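Local coordinates for protein phospho-2-dehydro-3-deoxyheptonate aldolase (PDB 3TQK) that probably catalyses the condensation of phosphoenolpyruvate with erythrose 4-phosphate to DAHP, the first step of chorismate biosynthesis, on a manganese-bearing TIM barrel, at residues A[71-76]-A[325-330]; A[78-83]-A[332-337]; A[118-123]-A[147-152]; A[90-95]-A[103-108]. All coordinates share one frame; numbering follows the deposited sequence.

In the fold
The four contacts illustrate how a TIM barrel is closed and clothed. Contacts 1 and 2, with centres about 11 Å apart, are successive steps along one interface, where helix 63-80 meets helix 327-344 over strands 51-56 and 84-89. Contacts 3 and 4 lie along the chain between the two segments of contacts 1 and 2, contact 4 closing before contact 3 opens. Their centres are also about 11 Å apart and their side chains touch, whereas contacts 2 and 4 lie about 29 Å apart. Contacts 1 and 2 thus join the last barrel helix to an early one, contact 3 sets helix 116-132 against the segment 147-152, and contact 4 shapes the loop carrying K94 beside the manganese site.

Contact 1: A[71-76]-A[325-330]; sequences TKLKEQ and VDFEET
F327 drives its ring against the helical turn formed by K72, L73 and Q76, an example of one aromatic residue carrying nearly a whole helix-to-helix contact. Just before it, D326 caps helix 327-344: its OD1 accepts from the backbone N of E329 at 3.0 Å, with a nearly straight N-H...O angle of 163°. F327 follows in the first turn. With chi1 at -165°, its CG lies opposite the backbone N and the ring reaches across to helix 63-80. K72 CB sits over one face, 3.9 Å from the ring centroid, in a CH-pi contact, while F327 CZ comes to 3.3 Å from K72 O. L73 CD1 meets F327 CE1 at 4.1 Å, the two side chains crossing at about a right angle. Q76 lays its CG 3.7 Å from F327 CZ, its amide steeply inclined to the ring; its OE1 is bonded to K79 NZ. At T330, one turn on, OG1 joins the backbone N in donating to D326 O, so two bonds grip that carbonyl. Beneath this helix pair, L73 packs on I86 and M88 of strand 84-89, and both L73 and T330 reach V55 of strand 51-56.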
# COMPACT_ATOMS: atom_id res chain seq x y z
N THR A 71 -9.23 -1.13 -32.09
CA THR A 71 -9.90 -0.87 -33.35
C THR A 71 -11.34 -1.38 -33.33
O THR A 71 -12.27 -0.66 -33.70
CB THR A 71 -9.15 -1.52 -34.52
OG1 THR A 71 -7.76 -1.16 -34.45
CG2 THR A 71 -9.75 -1.10 -35.87
N LYS A 72 -11.51 -2.62 -32.90
CA LYS A 72 -12.84 -3.21 -32.78
C LYS A 72 -13.69 -2.42 -31.78
O LYS A 72 -14.85 -2.16 -32.04
CB LYS A 72 -12.75 -4.68 -32.37
CG LYS A 72 -12.46 -5.64 -33.54
CD LYS A 72 -12.32 -7.11 -33.06
CE LYS A 72 -13.14 -8.08 -33.93
NZ LYS A 72 -12.81 -7.99 -35.38
N LEU A 73 -13.10 -2.04 -30.65
CA LEU A 73 -13.84 -1.28 -29.65
C LEU A 73 -14.26 0.09 -30.20
O LEU A 73 -15.41 0.49 -30.06
CB LEU A 73 -13.00 -1.12 -28.37
CG LEU A 73 -13.75 -0.66 -27.12
CD1 LEU A 73 -14.75 -1.71 -26.66
CD2 LEU A 73 -12.77 -0.34 -26.03
N LYS A 74 -13.34 0.80 -30.84
CA LYS A 74 -13.63 2.12 -31.37
C LYS A 74 -14.78 2.06 -32.36
O LYS A 74 -15.57 2.98 -32.44
CB LYS A 74 -12.36 2.76 -31.97
CG LYS A 74 -12.53 4.15 -32.59
CD LYS A 74 -12.88 5.22 -31.54
CE LYS A 74 -13.18 6.57 -32.20
NZ LYS A 74 -13.83 7.51 -31.22
N GLU A 75 -14.92 0.94 -33.06
CA GLU A 75 -16.00 0.74 -34.01
C GLU A 75 -17.36 0.72 -33.34
O GLU A 75 -18.35 1.10 -33.95
CB GLU A 75 -15.84 -0.57 -34.78
CG GLU A 75 -14.98 -0.51 -36.02
CD GLU A 75 -15.05 -1.80 -36.84
OE1 GLU A 75 -15.48 -1.73 -38.02
OE2 GLU A 75 -14.70 -2.87 -36.30
N GLN A 76 -17.42 0.25 -32.10
CA GLN A 76 -18.68 0.15 -31.37
C GLN A 76 -19.11 1.47 -30.76
O GLN A 76 -20.29 1.64 -30.42
CB GLN A 76 -18.55 -0.87 -30.24
CG GLN A 76 -18.27 -2.27 -30.71
CD GLN A 76 -19.37 -2.81 -31.57
OE1 GLN A 76 -20.55 -2.75 -31.20
NE2 GLN A 76 -19.01 -3.35 -32.72
N VAL A 325 -13.90 -12.40 -21.26
CA VAL A 325 -14.89 -12.72 -22.29
C VAL A 325 -14.36 -12.30 -23.67
O VAL A 325 -13.51 -11.42 -23.76
CB VAL A 325 -16.27 -12.06 -22.01
CG1 VAL A 325 -16.80 -12.51 -20.66
CG2 VAL A 325 -16.19 -10.53 -22.08
N ASP A 326 -14.83 -12.94 -24.73
CA ASP A 326 -14.45 -12.52 -26.08
C ASP A 326 -15.22 -11.25 -26.49
O ASP A 326 -16.10 -10.79 -25.76
CB ASP A 326 -14.56 -13.68 -27.11
CG ASP A 326 -15.97 -14.24 -27.25
OD1 ASP A 326 -16.94 -13.45 -27.33
OD2 ASP A 326 -16.11 -15.48 -27.32
N PHE A 327 -14.87 -10.68 -27.64
CA PHE A 327 -15.46 -9.41 -28.09
C PHE A 327 -16.94 -9.54 -28.46
O PHE A 327 -17.74 -8.66 -28.17
CB PHE A 327 -14.69 -8.84 -29.29
CG PHE A 327 -15.01 -7.40 -29.56
CD1 PHE A 327 -14.42 -6.40 -28.80
CD2 PHE A 327 -15.90 -7.04 -30.56
CE1 PHE A 327 -14.71 -5.07 -29.04
CE2 PHE A 327 -16.20 -5.71 -30.80
CZ PHE A 327 -15.60 -4.73 -30.04
N GLU A 328 -17.28 -10.65 -29.12
CA GLU A 328 -18.67 -10.94 -29.47
C GLU A 328 -19.54 -10.81 -28.23
O GLU A 328 -20.56 -10.11 -28.26
CB GLU A 328 -18.76 -12.34 -30.06
CG GLU A 328 -20.15 -12.80 -30.49
CD GLU A 328 -20.11 -14.17 -31.15
OE1 GLU A 328 -19.03 -14.80 -31.13
OE2 GLU A 328 -21.15 -14.63 -31.67
N GLU A 329 -19.12 -11.44 -27.13
CA GLU A 329 -19.88 -11.39 -25.88
C GLU A 329 -19.88 -9.97 -25.30
O GLU A 329 -20.87 -9.54 -24.72
CB GLU A 329 -19.34 -12.41 -24.86
CG GLU A 329 -20.35 -12.73 -23.74
CD GLU A 329 -19.91 -13.84 -22.77
OE1 GLU A 329 -19.03 -14.66 -23.12
OE2 GLU A 329 -20.49 -13.91 -21.66
N THR A 330 -18.77 -9.26 -25.47
CA THR A 330 -18.67 -7.87 -25.04
C THR A 330 -19.68 -6.96 -25.73
O THR A 330 -20.25 -6.08 -25.08
CB THR A 330 -17.24 -7.31 -25.24
OG1 THR A 330 -16.28 -8.19 -24.65
CG2 THR A 330 -17.11 -5.93 -24.62

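Contact 2: A[78-83]-A[332-337]; sequences KKFHKD and KMLEML
In this TIM barrel the last helix, 327-344, closes the outer layer against helix 63-80, the helix that follows the first barrel strand, 51-56; F80 and L334 form the buried part of that seam. The phenyl ring of F80 lies against the L334 backbone and the root of its side chain. L334 CB stands over one face, 3.9 Å from the ring centroid and 19° off the normal, a CH-pi contact offset toward the rim, with F80 CE2 its nearest ring atom at 3.7 Å. The leucine branch adds a second touch through CD1, which lies 3.9 Å from the same CE2. On the opposite face of the ring rests K79 CB, from the preceding residue, so the phenyl is held between a lysine methylene of its own helix and a leucine of the other. L334 in turn faces the barrel wall, packing on V53 and I84 of strands 51-56 and 84-89.

Toward the surface E335 takes over. Its CG approaches F80 CZ at 4.1 Å, and beyond CG the extended chain leads the carboxylate away from the ring, toward a water. K79 NZ and E335 OE2 remain 5.3 Å apart, too far for a direct salt bridge; they are opposite charges that this water joins, a pairing that is probably mildly favourable. The water accepts from K79 NZ at 2.9 Å and donates to E335 OE2 at 2.7 Å, bridging the two helices above their apolar contact.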
# COMPACT_ATOMS: atom_id res chain seq x y z
N LYS A 78 -19.58 4.63 -31.73
CA LYS A 78 -20.66 5.37 -32.39
C LYS A 78 -22.05 4.72 -32.28
O LYS A 78 -23.06 5.42 -32.38
CB LYS A 78 -20.35 5.64 -33.87
CG LYS A 78 -20.29 4.41 -34.78
CD LYS A 78 -20.39 4.82 -36.27
CE LYS A 78 -19.29 4.16 -37.12
NZ LYS A 78 -17.92 4.59 -36.66
N LYS A 79 -22.10 3.40 -32.09
CA LYS A 79 -23.38 2.72 -31.87
C LYS A 79 -23.99 3.07 -30.51
O LYS A 79 -25.21 3.15 -30.38
CB LYS A 79 -23.21 1.18 -31.99
CG LYS A 79 -23.29 0.63 -33.44
CD LYS A 79 -22.61 -0.74 -33.60
CE LYS A 79 -23.35 -1.86 -32.85
NZ LYS A 79 -22.58 -3.15 -32.85
N PHE A 80 -23.14 3.32 -29.51
CA PHE A 80 -23.57 3.34 -28.11
C PHE A 80 -23.37 4.65 -27.36
O PHE A 80 -23.75 4.74 -26.20
CB PHE A 80 -22.84 2.24 -27.34
CG PHE A 80 -23.15 0.86 -27.81
CD1 PHE A 80 -24.43 0.34 -27.65
CD2 PHE A 80 -22.18 0.06 -28.40
CE1 PHE A 80 -24.74 -0.93 -28.08
CE2 PHE A 80 -22.47 -1.21 -28.82
CZ PHE A 80 -23.75 -1.72 -28.67
N HIS A 81 -22.80 5.65 -28.02
CA HIS A 81 -22.25 6.82 -27.32
C HIS A 81 -23.31 7.74 -26.67
O HIS A 81 -22.98 8.53 -25.78
CB HIS A 81 -21.36 7.63 -28.26
CG HIS A 81 -22.12 8.44 -29.26
ND1 HIS A 81 -22.53 7.93 -30.47
CD2 HIS A 81 -22.57 9.71 -29.21
CE1 HIS A 81 -23.20 8.86 -31.13
NE2 HIS A 81 -23.23 9.96 -30.39
N LYS A 82 -24.55 7.65 -27.13
CA LYS A 82 -25.64 8.39 -26.49
C LYS A 82 -26.01 7.79 -25.13
O LYS A 82 -26.55 8.50 -24.27
CB LYS A 82 -26.88 8.43 -27.39
CG LYS A 82 -26.65 9.15 -28.71
CD LYS A 82 -27.92 9.23 -29.55
CE LYS A 82 -27.65 8.96 -31.03
NZ LYS A 82 -28.91 8.94 -31.85
N ASP A 83 -25.68 6.51 -24.94
CA ASP A 83 -26.07 5.74 -23.74
C ASP A 83 -24.91 5.35 -22.84
O ASP A 83 -25.10 5.16 -21.64
CB ASP A 83 -26.79 4.47 -24.18
CG ASP A 83 -28.04 4.78 -24.97
OD1 ASP A 83 -28.75 5.71 -24.55
OD2 ASP A 83 -28.31 4.10 -25.99
N LYS A 332 -22.61 -7.88 -26.82
CA LYS A 332 -23.90 -8.19 -26.20
C LYS A 332 -24.07 -7.45 -24.88
O LYS A 332 -25.16 -6.98 -24.55
CB LYS A 332 -24.08 -9.69 -25.95
CG LYS A 332 -24.86 -10.41 -27.03
CD LYS A 332 -23.95 -11.02 -28.11
CE LYS A 332 -23.64 -12.50 -27.84
NZ LYS A 332 -24.68 -13.40 -28.42
N MSE A 333 -22.98 -7.36 -24.13
CA MSE A 333 -23.00 -6.70 -22.85
C MSE A 333 -23.22 -5.19 -23.03
O MSE A 333 -23.96 -4.59 -22.26
CB MSE A 333 -21.71 -7.01 -22.09
CG MSE A 333 -21.61 -8.48 -21.71
SE MSE A 333 -19.88 -9.04 -21.05
CE MSE A 333 -20.13 -8.52 -19.17
N LEU A 334 -22.62 -4.60 -24.05
CA LEU A 334 -22.87 -3.19 -24.36
C LEU A 334 -24.34 -2.99 -24.75
O LEU A 334 -24.99 -2.05 -24.27
CB LEU A 334 -21.93 -2.70 -25.47
CG LEU A 334 -20.43 -2.67 -25.16
CD1 LEU A 334 -19.62 -2.41 -26.42
CD2 LEU A 334 -20.07 -1.64 -24.09
N GLU A 335 -24.88 -3.88 -25.58
CA GLU A 335 -26.30 -3.84 -25.93
C GLU A 335 -27.16 -3.83 -24.66
O GLU A 335 -28.07 -3.02 -24.53
CB GLU A 335 -26.70 -5.03 -26.82
CG GLU A 335 -26.17 -4.97 -28.26
CD GLU A 335 -26.35 -6.29 -29.03
OE1 GLU A 335 -27.16 -7.14 -28.59
OE2 GLU A 335 -25.68 -6.48 -30.07
N MSE A 336 -26.85 -4.73 -23.73
CA MSE A 336 -27.59 -4.82 -22.48
C MSE A 336 -27.53 -3.53 -21.68
O MSE A 336 -28.54 -3.11 -21.12
CB MSE A 336 -27.06 -5.96 -21.61
CG MSE A 336 -27.40 -7.34 -22.13
SE MSE A 336 -26.26 -8.66 -21.29
CE MSE A 336 -27.03 -8.63 -19.49
N LEU A 337 -26.34 -2.93 -21.61
CA LEU A 337 -26.15 -1.69 -20.85
C LEU A 337 -26.88 -0.50 -21.49
O LEU A 337 -27.46 0.33 -20.78
CB LEU A 337 -24.67 -1.38 -20.67
CG LEU A 337 -23.98 -2.22 -19.59
CD1 LEU A 337 -22.50 -2.29 -19.83
CD2 LEU A 337 -24.27 -1.66 -18.20
O HOH W 1 -24.91 -4.28 -31.45

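Contact 3: A[118-123]-A[147-152]; sequences KGLRLA and PQYFAE
L120 buries more of its surface here than any other residue, and it does so against two consecutive aromatics, Y149 and F150. Both of its methyl groups are used. CD1 is set over the centre of the Y149 ring, 3.9 Å from the centroid and only 11° off the normal, a well-centred CH-pi contact. CD2 lies nearer the root of the tyrosine, 3.9 Å from Y149 CG, so the two methyls cover the ring from its centre to its CB end. A chi1 of -76° sets L120 CG opposite the carbonyl carbon, turning both methyls to the Y149 ring.

Y149 is the second partner. Its polar end is held by a hydrogen bond from OH to the carbonyl of I14, which should restrict how far the ring can shift beneath the leucine. F150 adds a looser contact, its CE1 standing 4.5 Å from L120 CD2. The turn presenting these two aromatics is drawn together at P147, whose O accepts from both F150 N and A151 N.

The contact joins helix 116-132 to the connection between barrel strands 137-140 and 156-159. Helix 16-22 lies alongside, with A16 and L19 touching Y149, while R124 of helix 116-132 binds the carbonyl O of Y149 and the carboxylate of E152.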
# COMPACT_ATOMS: atom_id res chain seq x y z
N LYS A 118 12.10 -0.41 -21.14
CA LYS A 118 11.38 -0.81 -22.34
C LYS A 118 9.88 -0.87 -22.07
O LYS A 118 9.07 -0.37 -22.85
CB LYS A 118 11.88 -2.17 -22.83
CG LYS A 118 11.29 -2.60 -24.17
CD LYS A 118 12.05 -3.79 -24.73
CE LYS A 118 11.22 -4.53 -25.75
NZ LYS A 118 11.96 -5.66 -26.37
N GLY A 119 9.52 -1.47 -20.94
CA GLY A 119 8.14 -1.56 -20.51
C GLY A 119 7.48 -0.21 -20.46
O GLY A 119 6.40 -0.02 -21.01
N LEU A 120 8.13 0.73 -19.78
CA LEU A 120 7.56 2.05 -19.60
C LEU A 120 7.41 2.73 -20.95
O LEU A 120 6.41 3.38 -21.20
CB LEU A 120 8.40 2.92 -18.66
CG LEU A 120 8.25 2.60 -17.18
CD1 LEU A 120 9.40 3.19 -16.34
CD2 LEU A 120 6.89 3.08 -16.70
N ARG A 121 8.40 2.55 -21.80
CA ARG A 121 8.40 3.16 -23.13
C ARG A 121 7.28 2.63 -23.99
O ARG A 121 6.55 3.41 -24.61
CB ARG A 121 9.74 2.91 -23.81
CG ARG A 121 9.89 3.62 -25.15
CD ARG A 121 11.25 3.30 -25.75
NE ARG A 121 12.32 3.96 -25.02
CZ ARG A 121 12.67 5.24 -25.16
NH1 ARG A 121 12.03 6.04 -26.01
NH2 ARG A 121 13.66 5.73 -24.44
N LEU A 122 7.12 1.31 -24.04
CA LEU A 122 6.04 0.72 -24.83
C LEU A 122 4.64 0.99 -24.22
O LEU A 122 3.65 1.09 -24.94
CB LEU A 122 6.29 -0.78 -25.02
CG LEU A 122 7.58 -1.12 -25.80
CD1 LEU A 122 7.67 -2.63 -26.04
CD2 LEU A 122 7.67 -0.37 -27.13
N ALA A 123 4.57 1.12 -22.90
CA ALA A 123 3.31 1.40 -22.22
C ALA A 123 2.83 2.78 -22.63
O ALA A 123 1.67 2.96 -23.03
CB ALA A 123 3.47 1.31 -20.69
N PRO A 147 3.46 6.77 -12.70
CA PRO A 147 2.46 7.69 -13.26
C PRO A 147 2.99 8.87 -14.06
O PRO A 147 2.32 9.33 -14.97
CB PRO A 147 1.73 8.19 -12.02
CG PRO A 147 1.88 7.10 -11.04
CD PRO A 147 3.26 6.60 -11.25
N GLN A 148 4.17 9.37 -13.72
CA GLN A 148 4.77 10.49 -14.45
C GLN A 148 5.01 10.15 -15.91
O GLN A 148 5.09 11.05 -16.75
CB GLN A 148 6.09 10.91 -13.79
CG GLN A 148 5.91 11.58 -12.42
CD GLN A 148 5.33 13.00 -12.50
OE1 GLN A 148 4.83 13.46 -13.54
NE2 GLN A 148 5.40 13.72 -11.37
N TYR A 149 5.11 8.86 -16.23
CA TYR A 149 5.34 8.42 -17.59
C TYR A 149 4.11 8.46 -18.49
O TYR A 149 4.26 8.41 -19.72
CB TYR A 149 5.95 7.01 -17.59
CG TYR A 149 7.34 6.99 -17.03
CD1 TYR A 149 7.56 7.01 -15.66
CD2 TYR A 149 8.45 6.99 -17.87
CE1 TYR A 149 8.84 7.02 -15.13
CE2 TYR A 149 9.75 6.99 -17.35
CZ TYR A 149 9.93 7.00 -15.99
OH TYR A 149 11.19 7.00 -15.47
N PHE A 150 2.91 8.54 -17.93
CA PHE A 150 1.70 8.52 -18.77
C PHE A 150 0.39 9.06 -18.18
O PHE A 150 -0.67 8.90 -18.79
CB PHE A 150 1.46 7.09 -19.30
CG PHE A 150 1.51 6.02 -18.24
CD1 PHE A 150 2.54 5.11 -18.21
CD2 PHE A 150 0.53 5.93 -17.27
CE1 PHE A 150 2.59 4.12 -17.23
CE2 PHE A 150 0.59 4.94 -16.31
CZ PHE A 150 1.63 4.04 -16.30
N ALA A 151 0.44 9.70 -17.02
CA ALA A 151 -0.80 10.10 -16.32
C ALA A 151 -1.67 11.10 -17.11
O ALA A 151 -2.88 11.16 -16.90
CB ALA A 151 -0.49 10.68 -14.94
N GLU A 152 -1.05 11.87 -18.01
CA GLU A 152 -1.75 12.83 -18.86
C GLU A 152 -2.42 12.17 -20.08
O GLU A 152 -3.09 12.85 -20.85
CB GLU A 152 -0.79 13.97 -19.30
CG GLU A 152 0.01 13.76 -20.63
CD GLU A 152 1.27 12.88 -20.49
OE1 GLU A 152 1.31 11.98 -19.63
OE2 GLU A 152 2.22 13.09 -21.27

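Contact 4: A[90-95]-A[103-108]; sequences VYFEKP and GFINDP
The rings of F92 and F104 lie side by side and point the same way, meeting at their CD1 atoms, 4.1 Å apart, without stacking. One face of the F104 ring is covered by P108 CB, a neighbour within its own segment. The F92 ring is approached obliquely by F104 CD1 and by I105 CD1, and the isoleucine also reaches down to the stem of the side chain: I105 CD1 is 3.5 Å from F92 CB. These two side chains cross at about a right angle. The extended chi2 of I105, 172°, carries its CD1 that far. Farther out, F92 touches A123 and F104 touches L122, both on helix 116-132.

Beside this apolar patch the two backbones come close at G103, whose CA is 4.2 Å from E93 CA. G103 has no side chain where F92 O and E93 CA draw near, and its phi of 133° lies in a region that glycine readily adopts. Two waters add links between the two segments. One donates to F92 O at 2.6 Å and accepts from N106 N; the other accepts from F104 N at 2.9 Å and donates weakly to Y91 O.

The end of K94 leads away from 103-108 and lies beside the manganese site, close to the metal ligands C58 and D322. K94 NZ donates to P95 O in the carbonyl plane, at 2.6 Å. The chemistry thus divides: apolar packing and bridging waters fold the loop on itself, while the K94 side chain lies beside the manganese site, its NZ bonded to P95 O.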
# COMPACT_ATOMS: atom_id res chain seq x y z
N VAL A 90 -6.47 -0.44 -20.01
CA VAL A 90 -5.09 -0.65 -20.42
C VAL A 90 -4.24 -0.84 -19.17
O VAL A 90 -3.58 0.10 -18.70
CB VAL A 90 -4.57 0.54 -21.27
CG1 VAL A 90 -3.32 0.14 -22.03
CG2 VAL A 90 -5.64 1.04 -22.25
N TYR A 91 -4.26 -2.06 -18.63
CA TYR A 91 -3.59 -2.36 -17.36
C TYR A 91 -2.22 -2.97 -17.55
O TYR A 91 -2.04 -3.83 -18.41
CB TYR A 91 -4.46 -3.27 -16.49
CG TYR A 91 -5.49 -2.51 -15.69
CD1 TYR A 91 -6.31 -1.56 -16.28
CD2 TYR A 91 -5.63 -2.73 -14.32
CE1 TYR A 91 -7.25 -0.86 -15.56
CE2 TYR A 91 -6.59 -2.03 -13.58
CZ TYR A 91 -7.40 -1.10 -14.21
OH TYR A 91 -8.35 -0.40 -13.50
N PHE A 92 -1.26 -2.54 -16.75
CA PHE A 92 0.13 -2.95 -16.96
C PHE A 92 0.72 -3.74 -15.79
O PHE A 92 1.94 -3.91 -15.70
CB PHE A 92 1.00 -1.72 -17.25
CG PHE A 92 0.64 -1.01 -18.52
CD1 PHE A 92 0.75 -1.66 -19.74
CD2 PHE A 92 0.19 0.30 -18.50
CE1 PHE A 92 0.42 -1.02 -20.92
CE2 PHE A 92 -0.13 0.95 -19.69
CZ PHE A 92 -0.01 0.29 -20.90
N GLU A 93 -0.15 -4.26 -14.93
CA GLU A 93 0.30 -4.97 -13.73
C GLU A 93 -0.75 -6.00 -13.30
O GLU A 93 -1.95 -5.75 -13.36
CB GLU A 93 0.60 -3.95 -12.62
CG GLU A 93 1.50 -4.45 -11.47
CD GLU A 93 0.74 -4.74 -10.17
OE1 GLU A 93 -0.50 -5.00 -10.20
OE2 GLU A 93 1.38 -4.72 -9.09
N LYS A 94 -0.27 -7.16 -12.87
CA LYS A 94 -1.13 -8.21 -12.35
C LYS A 94 -0.79 -8.47 -10.88
O LYS A 94 0.36 -8.79 -10.55
CB LYS A 94 -0.94 -9.49 -13.17
CG LYS A 94 -1.72 -10.72 -12.66
CD LYS A 94 -3.22 -10.48 -12.63
CE LYS A 94 -3.95 -11.73 -12.14
NZ LYS A 94 -3.74 -11.92 -10.70
N PRO A 95 -1.77 -8.31 -9.98
CA PRO A 95 -1.57 -8.71 -8.58
C PRO A 95 -1.26 -10.20 -8.42
O PRO A 95 -1.89 -11.04 -9.09
CB PRO A 95 -2.92 -8.39 -7.91
CG PRO A 95 -3.83 -7.82 -9.01
CD PRO A 95 -2.97 -7.46 -10.16
N GLY A 103 3.70 -8.18 -14.75
CA GLY A 103 3.05 -7.40 -15.79
C GLY A 103 3.99 -6.81 -16.80
O GLY A 103 5.20 -7.04 -16.75
N PHE A 104 3.43 -6.03 -17.72
CA PHE A 104 4.13 -5.59 -18.92
C PHE A 104 5.19 -4.53 -18.62
O PHE A 104 6.25 -4.52 -19.25
CB PHE A 104 3.12 -5.05 -19.95
CG PHE A 104 3.73 -4.68 -21.28
CD1 PHE A 104 3.93 -3.35 -21.62
CD2 PHE A 104 4.12 -5.66 -22.17
CE1 PHE A 104 4.49 -3.00 -22.84
CE2 PHE A 104 4.70 -5.32 -23.40
CZ PHE A 104 4.88 -3.98 -23.72
N ILE A 105 4.93 -3.64 -17.68
CA ILE A 105 5.95 -2.67 -17.29
C ILE A 105 7.16 -3.36 -16.65
O ILE A 105 8.30 -3.05 -16.98
CB ILE A 105 5.36 -1.56 -16.37
CG1 ILE A 105 4.50 -0.62 -17.22
CG2 ILE A 105 6.45 -0.78 -15.68
CD1 ILE A 105 3.69 0.41 -16.39
N ASN A 106 6.91 -4.30 -15.74
CA ASN A 106 7.99 -4.95 -15.00
C ASN A 106 8.83 -5.86 -15.89
O ASN A 106 10.04 -5.97 -15.69
CB ASN A 106 7.43 -5.75 -13.82
CG ASN A 106 8.52 -6.24 -12.86
OD1 ASN A 106 9.10 -5.45 -12.13
ND2 ASN A 106 8.77 -7.55 -12.85
N ASP A 107 8.19 -6.50 -16.86
CA ASP A 107 8.87 -7.51 -17.66
C ASP A 107 8.16 -7.67 -19.00
O ASP A 107 7.49 -8.69 -19.23
CB ASP A 107 8.91 -8.81 -16.86
CG ASP A 107 9.69 -9.91 -17.54
OD1 ASP A 107 10.67 -9.64 -18.27
OD2 ASP A 107 9.32 -11.06 -17.29
N PRO A 108 8.28 -6.66 -19.90
CA PRO A 108 7.56 -6.64 -21.18
C PRO A 108 7.84 -7.82 -22.09
O PRO A 108 6.95 -8.28 -22.80
CB PRO A 108 8.05 -5.34 -21.84
CG PRO A 108 9.34 -5.06 -21.20
CD PRO A 108 9.18 -5.49 -19.79
O HOH W 2 0.52 -6.00 -17.85
O HOH W 3 4.14 -4.50 -14.35